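Local coordinates for protein alpha-rhamnosidase (Dictyoglomus thermophilum, PDB 6I60) that probably hydrolyses terminal non-reducing alpha-L-rhamnose residues from alpha-L-rhamnosides, at residues R346-I351 against G455-T460; Q370-W375 against H434-V439; F595-A600 against F632-D637. All coordinates share one frame; numbering follows the deposited sequence.

Contact 1. Residues R346-I351 against G455-T460; sequences RITKTI and GKVVHT
Arg346-Ile351 and Gly455-Val458 run antiparallel, their short axes 4.8 Å apart at closest approach and their directions 134° apart, as neighbours in a four-stranded antiparallel sheet where 345-351 is an outermost strand. Its inner partner lies in the concanavalin-like range of the family. The pairing is irregular: from Ile347 opposite Val458 to Thr350 opposite Lys456, one strand advances three residues and the other two, so 346-351 holds an extra residue between the two pairs, as in a beta bulge. Thr348 N donates to Val457 O at 2.9 Å, and Val457 N returns a bond to Lys349 O; Ile351 and Gly455 close the far end with a reciprocal N-to-O pair.

On the Ile347-Val458 face, Ile347 CG1 rests 3.9 Å from Val458 CG2, while its CG2 branch meets Lys456 CD at 3.8 Å. The Lys456 chain runs beside Thr350, both heading the same way, with CE 3.7 Å from Thr350 CG2. A bend at chi2 (-60°) folds the lysine over these neighbours, and NZ then ends in a salt bridge with Glu428. The opposite face is occupied by Ile351 CG2 against Val457 CG2, a looser apolar touch at 4.1 Å that Tyr372 extends.

Thr348 points toward the other strand and crosses the His459 side chain at about a right angle. Its methyl makes a CH-pi contact: CG2 is 3.9 Å from the His459 ring centroid and 23° off the ring normal, displaced toward the rim at NE2.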
loop_
_atom_site.group_PDB
_atom_site.type_symbol
_atom_site.label_atom_id
_atom_site.label_comp_id
_atom_site.label_asym_id
_atom_site.label_seq_id
_atom_site.Cartn_x
_atom_site.Cartn_y
_atom_site.Cartn_z
ATOM N N ARG A 346 -8.284 -5.120 -7.469
ATOM C CA ARG A 346 -9.282 -4.934 -8.513
ATOM C C ARG A 346 -8.594 -4.798 -9.864
ATOM O O ARG A 346 -7.375 -4.625 -9.955
ATOM C CB ARG A 346 -10.147 -3.694 -8.250
ATOM C CG ARG A 346 -11.167 -3.850 -7.143
ATOM C CD ARG A 346 -12.229 -2.769 -7.237
ATOM N NE ARG A 346 -12.399 -2.059 -5.973
ATOM C CZ ARG A 346 -13.378 -2.302 -5.108
ATOM N NH1 ARG A 346 -14.282 -3.238 -5.371
ATOM N NH2 ARG A 346 -13.455 -1.608 -3.980
ATOM N N ILE A 347 -9.396 -4.881 -10.923
ATOM C CA ILE A 347 -8.963 -4.466 -12.254
ATOM C C ILE A 347 -9.142 -2.951 -12.305
ATOM O O ILE A 347 -10.250 -2.455 -12.509
ATOM C CB ILE A 347 -9.746 -5.169 -13.364
ATOM C CG1 ILE A 347 -9.528 -6.682 -13.299
ATOM C CG2 ILE A 347 -9.342 -4.628 -14.732
ATOM C CD1 ILE A 347 -10.233 -7.444 -14.401
ATOM N N THR A 348 -8.053 -2.210 -12.100
ATOM C CA THR A 348 -8.145 -0.763 -11.957
ATOM C C THR A 348 -8.202 -0.028 -13.291
ATOM O O THR A 348 -8.686 1.109 -13.331
ATOM C CB THR A 348 -6.963 -0.240 -11.136
ATOM O OG1 THR A 348 -5.759 -0.336 -11.909
ATOM C CG2 THR A 348 -6.805 -1.050 -9.858
ATOM N N LYS A 349 -7.725 -0.637 -14.375
ATOM C CA LYS A 349 -7.708 0.037 -15.667
ATOM C C LYS A 349 -7.584 -0.999 -16.775
ATOM O O LYS A 349 -7.135 -2.126 -16.550
ATOM C CB LYS A 349 -6.563 1.056 -15.756
ATOM C CG LYS A 349 -7.024 2.500 -15.850
ATOM C CD LYS A 349 -5.848 3.463 -15.909
ATOM C CE LYS A 349 -6.229 4.832 -15.359
ATOM N NZ LYS A 349 -5.559 5.941 -16.095
ATOM N N THR A 350 -7.992 -0.595 -17.977
ATOM C CA THR A 350 -7.845 -1.396 -19.187
ATOM C C THR A 350 -7.037 -0.590 -20.195
ATOM O O THR A 350 -7.477 0.478 -20.635
ATOM C CB THR A 350 -9.206 -1.782 -19.773
ATOM O OG1 THR A 350 -10.109 -2.127 -18.716
ATOM C CG2 THR A 350 -9.065 -2.970 -20.714
ATOM N N ILE A 351 -5.859 -1.095 -20.554
ATOM C CA ILE A 351 -4.969 -0.417 -21.488
ATOM C C ILE A 351 -4.915 -1.205 -22.788
ATOM O O ILE A 351 -5.137 -2.421 -22.817
ATOM C CB ILE A 351 -3.551 -0.233 -20.907
ATOM C CG1 ILE A 351 -2.871 -1.588 -20.716
ATOM C CG2 ILE A 351 -3.610 0.531 -19.594
ATOM C CD1 ILE A 351 -1.623 -1.527 -19.867
ATOM N N GLY A 455 -4.943 -5.232 -22.129
ATOM C CA GLY A 455 -4.220 -5.361 -20.876
ATOM C C GLY A 455 -5.087 -4.958 -19.694
ATOM O O GLY A 455 -5.807 -3.960 -19.733
ATOM N N LYS A 456 -5.011 -5.753 -18.632
ATOM C CA LYS A 456 -5.764 -5.512 -17.405
ATOM C C LYS A 456 -4.779 -5.172 -16.291
ATOM O O LYS A 456 -3.968 -6.014 -15.895
ATOM C CB LYS A 456 -6.616 -6.727 -17.041
ATOM C CG LYS A 456 -7.702 -7.054 -18.062
ATOM C CD LYS A 456 -8.682 -5.897 -18.228
ATOM C CE LYS A 456 -9.842 -6.275 -19.136
ATOM N NZ LYS A 456 -10.986 -6.836 -18.362
ATOM N N VAL A 457 -4.846 -3.937 -15.800
ATOM C CA VAL A 457 -4.016 -3.506 -14.680
ATOM C C VAL A 457 -4.659 -4.000 -13.390
ATOM O O VAL A 457 -5.812 -3.669 -13.093
ATOM C CB VAL A 457 -3.848 -1.979 -14.669
ATOM C CG1 VAL A 457 -2.919 -1.556 -13.548
ATOM C CG2 VAL A 457 -3.316 -1.499 -16.008
ATOM N N VAL A 458 -3.919 -4.796 -12.624
ATOM C CA VAL A 458 -4.458 -5.486 -11.459
ATOM C C VAL A 458 -3.540 -5.229 -10.273
ATOM O O VAL A 458 -2.351 -5.566 -10.322
ATOM C CB VAL A 458 -4.607 -6.995 -11.708
ATOM C CG1 VAL A 458 -4.900 -7.723 -10.406
ATOM C CG2 VAL A 458 -5.698 -7.261 -12.736
ATOM N N HIS A 459 -4.090 -4.639 -9.215
ATOM C CA HIS A 459 -3.373 -4.396 -7.965
ATOM C C HIS A 459 -4.385 -3.921 -6.928
ATOM O O HIS A 459 -5.581 -3.801 -7.208
ATOM C CB HIS A 459 -2.243 -3.382 -8.145
ATOM C CG HIS A 459 -2.688 -2.076 -8.727
ATOM N ND1 HIS A 459 -2.555 -1.774 -10.065
ATOM C CD2 HIS A 459 -3.263 -0.993 -8.152
ATOM C CE1 HIS A 459 -3.029 -0.561 -10.289
ATOM N NE2 HIS A 459 -3.464 -0.066 -9.145
ATOM N N THR A 460 -3.890 -3.654 -5.718
ATOM C CA THR A 460 -4.718 -3.122 -4.642
ATOM C C THR A 460 -5.299 -1.772 -5.041
ATOM O O THR A 460 -4.562 -0.794 -5.205
ATOM C CB THR A 460 -3.907 -2.995 -3.348
ATOM O OG1 THR A 460 -3.542 -4.298 -2.880
ATOM C CG2 THR A 460 -4.719 -2.290 -2.271
#

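Contact 2. Residues Q370-W375 against H434-V439; sequences QNYTGW and HGFRYV
Tyr372 lays its ring obliquely across that of Phe436, with centroids 4.6 Å apart and planes at 54°, a geometry that is neither a stack nor an edge-to-face pair. The phenol end does the touching: Tyr372 CZ lies against Phe436 CZ. In both residues CG sits between the backbone N and the carbonyl carbon (chi1 67° for Tyr372), which brings the two rings together on one face of a two-stranded antiparallel ribbon. Tyr372 and Phe436 form a hydrogen-bonded pair here, each N to the other's O at 2.9 Å. Two residues further along, past the non-hydrogen-bonded pair Thr373-Gly435, Gly374 and His434 repeat the pattern: Gly374 N to His434 O and His434 N to Gly374 O are each 2.8 Å.

Gly374 adopts backbone angles at which a CB would jam against the preceding carbonyl oxygen. Its own O also lies at the rim of the Phe436 ring, 3.6 Å from CE1. At the other end the extended Arg437 chain passes Gln370, with CG 3.4 Å from Gln370 O, and delivers NE to a salt bridge with Asp367.

Arg437 and Tyr438 both face Ala394 in a classic beta bulge, where the chain turns from 434-436 into strand 438-442. Around the ribbon, His393 stacks on His434 and meets Phe436 edge-to-face, Phe368 of strand 363-368 packs edge-to-face on Tyr372, and Trp484 of helix 473-488 touches Tyr372 and Gln370.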
loop_
_atom_site.group_PDB
_atom_site.type_symbol
_atom_site.label_atom_id
_atom_site.label_comp_id
_atom_site.label_asym_id
_atom_site.label_seq_id
_atom_site.Cartn_x
_atom_site.Cartn_y
_atom_site.Cartn_z
ATOM N N GLN A 370 4.464 0.395 -21.132
ATOM C CA GLN A 370 4.587 0.627 -19.702
ATOM C C GLN A 370 4.685 -0.717 -18.997
ATOM O O GLN A 370 3.947 -1.650 -19.325
ATOM C CB GLN A 370 3.397 1.433 -19.167
ATOM C CG GLN A 370 3.280 1.461 -17.649
ATOM C CD GLN A 370 4.265 2.414 -17.011
ATOM O OE1 GLN A 370 4.421 3.553 -17.453
ATOM N NE2 GLN A 370 4.945 1.953 -15.966
ATOM N N ASN A 371 5.607 -0.809 -18.042
ATOM C CA ASN A 371 5.742 -1.993 -17.202
ATOM C C ASN A 371 4.683 -1.934 -16.106
ATOM O O ASN A 371 4.786 -1.127 -15.175
ATOM C CB ASN A 371 7.148 -2.062 -16.614
ATOM C CG ASN A 371 7.476 -3.422 -16.035
ATOM O OD1 ASN A 371 6.588 -4.233 -15.771
ATOM N ND2 ASN A 371 8.761 -3.678 -15.826
ATOM N N TYR A 372 3.662 -2.782 -16.215
ATOM C CA TYR A 372 2.576 -2.791 -15.241
ATOM C C TYR A 372 2.344 -4.198 -14.709
ATOM O O TYR A 372 3.157 -5.098 -14.946
ATOM C CB TYR A 372 1.290 -2.229 -15.858
ATOM C CG TYR A 372 0.688 -3.083 -16.953
ATOM C CD1 TYR A 372 1.325 -3.227 -18.181
ATOM C CD2 TYR A 372 -0.525 -3.733 -16.765
ATOM C CE1 TYR A 372 0.777 -4.003 -19.186
ATOM C CE2 TYR A 372 -1.084 -4.510 -17.766
ATOM C CZ TYR A 372 -0.428 -4.641 -18.973
ATOM O OH TYR A 372 -0.979 -5.411 -19.972
ATOM N N THR A 373 1.244 -4.400 -13.986
ATOM C CA THR A 373 0.951 -5.680 -13.360
ATOM C C THR A 373 -0.476 -6.104 -13.668
ATOM O O THR A 373 -1.369 -5.270 -13.848
ATOM C CB THR A 373 1.143 -5.627 -11.842
ATOM O OG1 THR A 373 0.486 -4.469 -11.314
ATOM C CG2 THR A 373 2.610 -5.559 -11.510
ATOM N N GLY A 374 -0.680 -7.418 -13.710
ATOM C CA GLY A 374 -1.981 -7.976 -14.006
ATOM C C GLY A 374 -1.928 -9.052 -15.068
ATOM O O GLY A 374 -1.027 -9.897 -15.066
ATOM N N TRP A 375 -2.892 -9.031 -15.981
ATOM C CA TRP A 375 -2.964 -10.011 -17.051
ATOM C C TRP A 375 -3.511 -9.320 -18.293
ATOM O O TRP A 375 -3.682 -8.098 -18.322
ATOM C CB TRP A 375 -3.821 -11.211 -16.628
ATOM C CG TRP A 375 -5.185 -10.834 -16.130
ATOM C CD1 TRP A 375 -6.254 -10.439 -16.881
ATOM C CD2 TRP A 375 -5.627 -10.820 -14.767
ATOM N NE1 TRP A 375 -7.333 -10.179 -16.071
ATOM C CE2 TRP A 375 -6.974 -10.406 -14.769
ATOM C CE3 TRP A 375 -5.016 -11.118 -13.546
ATOM C CZ2 TRP A 375 -7.719 -10.283 -13.599
ATOM C CZ3 TRP A 375 -5.758 -10.995 -12.385
ATOM C CH2 TRP A 375 -7.095 -10.581 -12.419
ATOM N N HIS A 434 0.869 -11.281 -13.574
ATOM C CA HIS A 434 2.235 -11.125 -14.046
ATOM C C HIS A 434 2.613 -9.651 -14.069
ATOM O O HIS A 434 1.755 -8.772 -14.178
ATOM C CB HIS A 434 2.426 -11.725 -15.451
ATOM C CG HIS A 434 1.545 -12.903 -15.735
ATOM N ND1 HIS A 434 1.820 -14.169 -15.263
ATOM C CD2 HIS A 434 0.402 -13.009 -16.453
ATOM C CE1 HIS A 434 0.881 -15.002 -15.673
ATOM N NE2 HIS A 434 0.009 -14.324 -16.397
ATOM N N GLY A 435 3.914 -9.395 -13.952
ATOM C CA GLY A 435 4.455 -8.064 -14.135
ATOM C C GLY A 435 5.212 -7.994 -15.443
ATOM O O GLY A 435 6.156 -8.760 -15.656
ATOM N N PHE A 436 4.812 -7.092 -16.332
ATOM C CA PHE A 436 5.333 -7.140 -17.689
ATOM C C PHE A 436 5.082 -5.818 -18.394
ATOM O O PHE A 436 4.277 -4.993 -17.953
ATOM C CB PHE A 436 4.693 -8.286 -18.482
ATOM C CG PHE A 436 3.198 -8.174 -18.605
ATOM C CD1 PHE A 436 2.371 -8.567 -17.564
ATOM C CD2 PHE A 436 2.620 -7.673 -19.759
ATOM C CE1 PHE A 436 0.996 -8.463 -17.673
ATOM C CE2 PHE A 436 1.246 -7.566 -19.872
ATOM C CZ PHE A 436 0.434 -7.963 -18.827
ATOM N N ARG A 437 5.796 -5.634 -19.499
ATOM C CA ARG A 437 5.514 -4.589 -20.471
ATOM C C ARG A 437 5.169 -5.143 -21.839
ATOM O O ARG A 437 4.397 -4.516 -22.570
ATOM C CB ARG A 437 6.716 -3.639 -20.603
ATOM C CG ARG A 437 6.475 -2.438 -21.504
ATOM C CD ARG A 437 7.778 -1.725 -21.832
ATOM N NE ARG A 437 7.627 -0.786 -22.939
ATOM C CZ ARG A 437 8.411 0.270 -23.137
ATOM N NH1 ARG A 437 9.408 0.525 -22.301
ATOM N NH2 ARG A 437 8.198 1.072 -24.173
ATOM N N TYR A 438 5.700 -6.310 -22.191
ATOM C CA TYR A 438 5.491 -6.936 -23.485
ATOM C C TYR A 438 4.769 -8.264 -23.306
ATOM O O TYR A 438 4.782 -8.868 -22.229
ATOM C CB TYR A 438 6.824 -7.154 -24.220
ATOM C CG TYR A 438 7.758 -5.963 -24.167
ATOM C CD1 TYR A 438 8.646 -5.797 -23.110
ATOM C CD2 TYR A 438 7.751 -5.002 -25.172
ATOM C CE1 TYR A 438 9.500 -4.711 -23.056
ATOM C CE2 TYR A 438 8.603 -3.912 -25.126
ATOM C CZ TYR A 438 9.475 -3.771 -24.064
ATOM O OH TYR A 438 10.328 -2.691 -24.007
ATOM N N VAL A 439 4.137 -8.718 -24.386
ATOM C CA VAL A 439 3.350 -9.944 -24.385
ATOM C C VAL A 439 3.627 -10.688 -25.683
ATOM O O VAL A 439 3.581 -10.094 -26.765
ATOM C CB VAL A 439 1.842 -9.652 -24.237
ATOM C CG1 VAL A 439 1.010 -10.759 -24.864
ATOM C CG2 VAL A 439 1.478 -9.473 -22.773
#

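Contact 3. Residues F595-A600 against F632-D637; sequences FLKKLA and FYFYHD
Leu596 carries most of its helix's share of this contact and can be traced outward against Phe634: its CB lies 3.7 Å from both CE1 and CD1 of the ring, CG comes to 3.6 Å from CD1, and the Leu596 CD2 methyl passes Phe634 CD1 and ends 3.7 Å from Asp637 OD1. The two helices belong to the six-hairpin glycosidase range, whose family fold is an (alpha/alpha)6 barrel. Their short segments run 143° apart in direction, with axes 11.0 Å apart at closest approach. No hydrogen bond joins the segments; the contact is made by side chains and by the backbone of 596-597 against the Phe634 ring, and Phe634 buries the most surface here, 96 Å².

With CG anti to the backbone N (chi1 -175°), Phe634 extends toward the end of the opposite helix, where three residues meet its ring. Leu596 O lies over one face. Lys597 CG approaches in the ring plane at the edge, 3.9 Å from CZ, and Ala600 CB meets CE2 obliquely at 3.6 Å, just beyond the last helical turn. Ile664 of helix 651-672 adds a further contact to the phenylalanine.

Polar ends turn to partners beyond the pair. Past its aliphatic contact with the ring, Lys597 bends at chi3 (49°) and places NZ between a salt bridge to Glu594 and a hydrogen bond to Tyr656 OH. In Asp637 the carboxylate divides its roles: OD1 abuts the leucine methyl, while OD2 is hydrogen-bonded to Thr563 OG1.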
loop_
_atom_site.group_PDB
_atom_site.type_symbol
_atom_site.label_atom_id
_atom_site.label_comp_id
_atom_site.label_asym_id
_atom_site.label_seq_id
_atom_site.Cartn_x
_atom_site.Cartn_y
_atom_site.Cartn_z
ATOM N N PHE A 595 13.933 -7.503 21.981
ATOM C CA PHE A 595 14.767 -8.451 21.251
ATOM C C PHE A 595 16.010 -7.774 20.689
ATOM O O PHE A 595 17.092 -8.372 20.665
ATOM C CB PHE A 595 13.971 -9.110 20.127
ATOM C CG PHE A 595 14.816 -9.935 19.201
ATOM C CD1 PHE A 595 15.165 -9.461 17.947
ATOM C CD2 PHE A 595 15.278 -11.181 19.593
ATOM C CE1 PHE A 595 15.951 -10.217 17.099
ATOM C CE2 PHE A 595 16.063 -11.941 18.747
ATOM C CZ PHE A 595 16.402 -11.457 17.500
ATOM N N LEU A 596 15.873 -6.532 20.218
ATOM C CA LEU A 596 17.041 -5.798 19.743
ATOM C C LEU A 596 18.020 -5.522 20.874
ATOM O O LEU A 596 19.236 -5.524 20.653
ATOM C CB LEU A 596 16.608 -4.490 19.080
ATOM C CG LEU A 596 17.290 -4.141 17.756
ATOM C CD1 LEU A 596 17.485 -5.385 16.907
ATOM C CD2 LEU A 596 16.483 -3.098 17.001
ATOM N N LYS A 597 17.514 -5.285 22.087
ATOM C CA LYS A 597 18.395 -5.110 23.235
ATOM C C LYS A 597 19.168 -6.384 23.540
ATOM O O LYS A 597 20.293 -6.322 24.050
ATOM C CB LYS A 597 17.589 -4.675 24.459
ATOM C CG LYS A 597 17.262 -3.192 24.502
ATOM C CD LYS A 597 16.181 -2.897 25.534
ATOM C CE LYS A 597 16.503 -3.538 26.877
ATOM N NZ LYS A 597 15.346 -3.485 27.816
ATOM N N LYS A 598 18.582 -7.547 23.239
ATOM C CA LYS A 598 19.289 -8.807 23.438
ATOM C C LYS A 598 20.472 -8.927 22.485
ATOM O O LYS A 598 21.547 -9.397 22.877
ATOM C CB LYS A 598 18.324 -9.981 23.260
ATOM C CG LYS A 598 19.002 -11.338 23.132
ATOM C CD LYS A 598 17.984 -12.471 23.122
ATOM C CE LYS A 598 18.334 -13.526 22.081
ATOM N NZ LYS A 598 17.650 -14.823 22.348
ATOM N N LEU A 599 20.295 -8.501 21.231
ATOM C CA LEU A 599 21.389 -8.525 20.267
ATOM C C LEU A 599 22.429 -7.454 20.552
ATOM O O LEU A 599 23.535 -7.517 20.002
ATOM C CB LEU A 599 20.848 -8.350 18.846
ATOM C CG LEU A 599 19.922 -9.440 18.302
ATOM C CD1 LEU A 599 19.305 -9.004 16.984
ATOM C CD2 LEU A 599 20.674 -10.748 18.137
ATOM N N ALA A 600 22.105 -6.474 21.395
ATOM C CA ALA A 600 23.005 -5.371 21.723
ATOM C C ALA A 600 23.206 -5.309 23.234
ATOM O O ALA A 600 22.664 -4.421 23.906
ATOM C CB ALA A 600 22.462 -4.044 21.198
ATOM N N PHE A 632 22.180 2.202 13.680
ATOM C CA PHE A 632 21.367 3.351 13.295
ATOM C C PHE A 632 19.888 3.075 13.528
ATOM O O PHE A 632 19.156 3.939 14.024
ATOM C CB PHE A 632 21.635 3.701 11.828
ATOM C CG PHE A 632 20.630 4.647 11.224
ATOM C CD1 PHE A 632 19.537 4.164 10.519
ATOM C CD2 PHE A 632 20.794 6.018 11.334
ATOM C CE1 PHE A 632 18.618 5.033 9.955
ATOM C CE2 PHE A 632 19.880 6.890 10.767
ATOM C CZ PHE A 632 18.791 6.396 10.078
ATOM N N TYR A 633 19.431 1.869 13.183
ATOM C CA TYR A 633 18.029 1.521 13.366
ATOM C C TYR A 633 17.722 1.059 14.783
ATOM O O TYR A 633 16.555 1.087 15.188
ATOM C CB TYR A 633 17.621 0.448 12.353
ATOM C CG TYR A 633 17.213 1.030 11.016
ATOM C CD1 TYR A 633 15.992 1.674 10.864
ATOM C CD2 TYR A 633 18.054 0.952 9.913
ATOM C CE1 TYR A 633 15.613 2.216 9.649
ATOM C CE2 TYR A 633 17.684 1.489 8.690
ATOM C CZ TYR A 633 16.461 2.121 8.566
ATOM O OH TYR A 633 16.081 2.662 7.358
ATOM N N PHE A 634 18.735 0.639 15.544
ATOM C CA PHE A 634 18.521 0.369 16.962
ATOM C C PHE A 634 18.225 1.660 17.713
ATOM O O PHE A 634 17.291 1.720 18.522
ATOM C CB PHE A 634 19.743 -0.334 17.554
ATOM C CG PHE A 634 19.568 -0.749 18.987
ATOM C CD1 PHE A 634 18.341 -1.196 19.449
ATOM C CD2 PHE A 634 20.632 -0.693 19.872
ATOM C CE1 PHE A 634 18.177 -1.580 20.766
ATOM C CE2 PHE A 634 20.476 -1.076 21.192
ATOM C CZ PHE A 634 19.247 -1.519 21.640
ATOM N N TYR A 635 19.010 2.706 17.454
ATOM C CA TYR A 635 18.708 4.016 18.019
ATOM C C TYR A 635 17.387 4.547 17.476
ATOM O O TYR A 635 16.610 5.170 18.209
ATOM C CB TYR A 635 19.853 4.985 17.719
ATOM C CG TYR A 635 19.605 6.414 18.153
ATOM C CD1 TYR A 635 19.942 6.839 19.428
ATOM C CD2 TYR A 635 19.048 7.339 17.280
ATOM C CE1 TYR A 635 19.722 8.145 19.826
ATOM C CE2 TYR A 635 18.821 8.645 17.671
ATOM C CZ TYR A 635 19.165 9.042 18.945
ATOM O OH TYR A 635 18.946 10.338 19.345
ATOM N N HIS A 636 17.114 4.301 16.192
ATOM C CA HIS A 636 15.865 4.760 15.593
ATOM C C HIS A 636 14.660 4.107 16.258
ATOM O O HIS A 636 13.672 4.782 16.570
ATOM C CB HIS A 636 15.876 4.474 14.090
ATOM C CG HIS A 636 14.665 4.974 13.364
ATOM N ND1 HIS A 636 13.458 4.310 13.385
ATOM C CD2 HIS A 636 14.480 6.066 12.585
ATOM C CE1 HIS A 636 12.578 4.976 12.658
ATOM N NE2 HIS A 636 13.173 6.045 12.161
ATOM N N ASP A 637 14.727 2.793 16.492
ATOM C CA ASP A 637 13.588 2.089 17.070
ATOM C C ASP A 637 13.343 2.496 18.516
ATOM O O ASP A 637 12.190 2.539 18.959
ATOM C CB ASP A 637 13.796 0.576 16.966
ATOM C CG ASP A 637 13.625 0.059 15.546
ATOM O OD1 ASP A 637 13.833 -1.151 15.315
ATOM O OD2 ASP A 637 13.283 0.869 14.659
#

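How the contacts relate
Contacts 1 and 2 are physically continuous, their centres 10 Å apart: Lys456 N lies 2.7 Å from Trp375 O and Val458 N 2.9 Å from Thr373 O, probable hydrogen bonds that make 455-460 the shared neighbour of 346-351 and 370-375. Ile351 CD1 also packs on Tyr372 CZ. In sequence, both segments of contact 2 fall between those of contact 1. Contact 3 comes later and stands apart in the helical domain, its centre about 41 Å from that of contact 1 and 40 Å from that of contact 2. Its Lys597 side chain is about 5 Å from a bound 2-(2-ethoxyethoxy)ethanol, whose pocket includes Tyr656, Glu659 and Leu660.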